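Local coordinates for envelopment polyprotein (Bovine Schmallenberg virus BH80/Germany/2011, PDB 7A56) that probably merges the viral envelope with a host cell membrane during entry, acting as a class II fusion glycoprotein, here in its trimeric postfusion form, at residues Ser32-Asp37 with Ser98-Ile103. Numbering follows the deposited sequence.
Sequences SDIAND and SLFSII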
loop_
_atom_site.group_PDB
_atom_site.type_symbol
_atom_site.label_atom_id
_atom_site.label_comp_id
_atom_site.label_asym_id
_atom_site.label_seq_id
_atom_site.Cartn_x
_atom_site.Cartn_y
_atom_site.Cartn_z
ATOM N N SER A 32 -26.123 29.513 23.566
ATOM C CA SER A 32 -26.111 30.613 22.606
ATOM C C SER A 32 -24.713 31.156 22.412
ATOM O O SER A 32 -24.322 31.509 21.293
ATOM C CB SER A 32 -27.005 31.749 23.104
ATOM O OG SER A 32 -28.221 31.755 22.454
ATOM N N ASP A 33 -23.994 31.341 23.519
ATOM C CA ASP A 33 -22.607 31.791 23.460
ATOM C C ASP A 33 -21.736 30.841 22.636
ATOM O O ASP A 33 -20.915 31.280 21.814
ATOM C CB ASP A 33 -22.068 31.918 24.879
ATOM C CG ASP A 33 -22.580 33.172 25.593
ATOM O OD1 ASP A 33 -23.201 34.051 24.958
ATOM O OD2 ASP A 33 -22.383 33.247 26.804
ATOM N N ILE A 34 -21.831 29.532 22.909
ATOM C CA ILE A 34 -21.105 28.547 22.091
ATOM C C ILE A 34 -21.498 28.641 20.622
ATOM O O ILE A 34 -20.636 28.633 19.733
ATOM C CB ILE A 34 -21.324 27.122 22.625
ATOM C CG1 ILE A 34 -20.744 27.011 24.028
ATOM C CG2 ILE A 34 -20.710 26.090 21.628
ATOM C CD1 ILE A 34 -21.329 25.862 24.915
ATOM N N ALA A 35 -22.803 28.649 20.333
ATOM C CA ALA A 35 -23.237 28.677 18.941
ATOM C C ALA A 35 -22.686 29.901 18.247
ATOM O O ALA A 35 -22.224 29.825 17.100
ATOM C CB ALA A 35 -24.776 28.671 18.830
ATOM N N ASN A 36 -22.720 31.051 18.939
ATOM C CA ASN A 36 -22.273 32.269 18.289
ATOM C C ASN A 36 -20.773 32.233 18.028
ATOM O O ASN A 36 -20.302 32.703 16.987
ATOM C CB ASN A 36 -22.660 33.462 19.161
ATOM C CG ASN A 36 -21.992 34.723 18.728
ATOM O OD1 ASN A 36 -22.305 35.263 17.673
ATOM N ND2 ASN A 36 -21.033 35.198 19.527
ATOM N N ASP A 37 -20.009 31.710 18.987
ATOM C CA ASP A 37 -18.557 31.540 18.848
ATOM C C ASP A 37 -18.226 30.661 17.650
ATOM O O ASP A 37 -17.367 30.988 16.805
ATOM C CB ASP A 37 -18.067 30.904 20.159
ATOM C CG ASP A 37 -16.559 30.906 20.346
ATOM O OD1 ASP A 37 -15.790 31.369 19.472
ATOM O OD2 ASP A 37 -16.128 30.386 21.405
ATOM N N SER A 98 -25.915 18.914 36.679
ATOM C CA SER A 98 -25.659 18.852 35.240
ATOM C C SER A 98 -26.464 19.911 34.492
ATOM O O SER A 98 -27.614 20.185 34.821
ATOM C CB SER A 98 -26.006 17.458 34.700
ATOM O OG SER A 98 -24.983 16.520 35.021
ATOM N N LEU A 99 -25.858 20.499 33.469
ATOM C CA LEU A 99 -26.474 21.583 32.716
ATOM C C LEU A 99 -26.816 21.132 31.304
ATOM O O LEU A 99 -27.991 21.144 30.917
ATOM C CB LEU A 99 -25.535 22.799 32.668
ATOM C CG LEU A 99 -25.182 23.531 33.974
ATOM C CD1 LEU A 99 -23.834 24.185 33.836
ATOM C CD2 LEU A 99 -26.228 24.592 34.293
ATOM N N PHE A 100 -25.821 20.727 30.518
ATOM C CA PHE A 100 -26.155 20.256 29.173
ATOM C C PHE A 100 -24.988 19.444 28.656
ATOM O O PHE A 100 -23.975 19.293 29.337
ATOM C CB PHE A 100 -26.519 21.401 28.205
ATOM C CG PHE A 100 -25.407 22.409 27.992
ATOM C CD1 PHE A 100 -25.282 23.489 28.848
ATOM C CD2 PHE A 100 -24.537 22.293 26.915
ATOM C CE1 PHE A 100 -24.289 24.416 28.688
ATOM C CE2 PHE A 100 -23.494 23.216 26.739
ATOM C CZ PHE A 100 -23.390 24.299 27.631
ATOM N N SER A 101 -25.113 18.961 27.414
ATOM C CA SER A 101 -24.094 18.109 26.827
ATOM C C SER A 101 -23.589 18.705 25.511
ATOM O O SER A 101 -24.323 19.410 24.800
ATOM C CB SER A 101 -24.632 16.704 26.597
ATOM O OG SER A 101 -25.466 16.722 25.462
ATOM N N ILE A 102 -22.297 18.490 25.264
ATOM C CA ILE A 102 -21.639 18.783 23.993
ATOM C C ILE A 102 -21.164 17.450 23.455
ATOM O O ILE A 102 -20.472 16.708 24.165
ATOM C CB ILE A 102 -20.458 19.752 24.179
ATOM C CG1 ILE A 102 -20.943 21.116 24.726
ATOM C CG2 ILE A 102 -19.689 19.950 22.902
ATOM C CD1 ILE A 102 -19.808 22.116 25.006
ATOM N N ILE A 103 -21.496 17.161 22.202
ATOM C CA ILE A 103 -21.088 15.924 21.535
ATOM C C ILE A 103 -20.076 16.292 20.459
ATOM O O ILE A 103 -20.292 17.251 19.705
ATOM C CB ILE A 103 -22.324 15.206 20.970
ATOM C CG1 ILE A 103 -23.164 14.635 22.140
ATOM C CG2 ILE A 103 -21.977 14.077 19.948
ATOM C CD1 ILE A 103 -24.613 14.292 21.695
#
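I34 reaches from helix 23-40 to F100 and I102 on strand 98-134, a small helix-on-sheet contact in the predominantly beta architecture of this class II fusion glycoprotein. The tight part is wholly apolar and buried. A single methyl of the helix does the touching: I34 CD1 lies 3.8 Å from F100 CZ, at the far edge of the ring and near its plane, not over a face. I34 and F100 approach from opposite directions. The second touch is methyl to methyl, I34 CD1 standing 4.0 Å from I102 CD1. In I34, CD1 lies roughly anti to CA about the CB-CG1 bond (chi2 158°), which carries the methyl out from the helix to the sheet. With CG between the backbone N and the carbonyl carbon (chi1 61°), the F100 ring is directed to the helix and brings CZ to the I34 methyl. F100 sits at a classic beta bulge, where L99 and F100 both face I91 of the adjoining antiparallel strand 86-92. I102, two residues on, again points at the helix. The side chains of M206 and L342 also touch I34, and I204, I340 and L342 touch I102, so strands 197-206 and 335-343 add to the apolar surroundings; F100 additionally meets I27 and Q31, farther back on the helix. The loose side is the outer surface of the helix, where S32 and N36 are exposed and neither comes near the strand. D37 is buried but turns to other partners: OD2 forms a salt bridge with R225, and OD1 a hydrogen bond with the backbone N of D224. No hydrogen bond crosses between the segments, whose backbones stay well apart, I34 CA to I102 CA being 10.0 Å. The same I34 methyl also meets the neighbouring ring carbon, with I34 CD1 3.9 Å from F100 CE2.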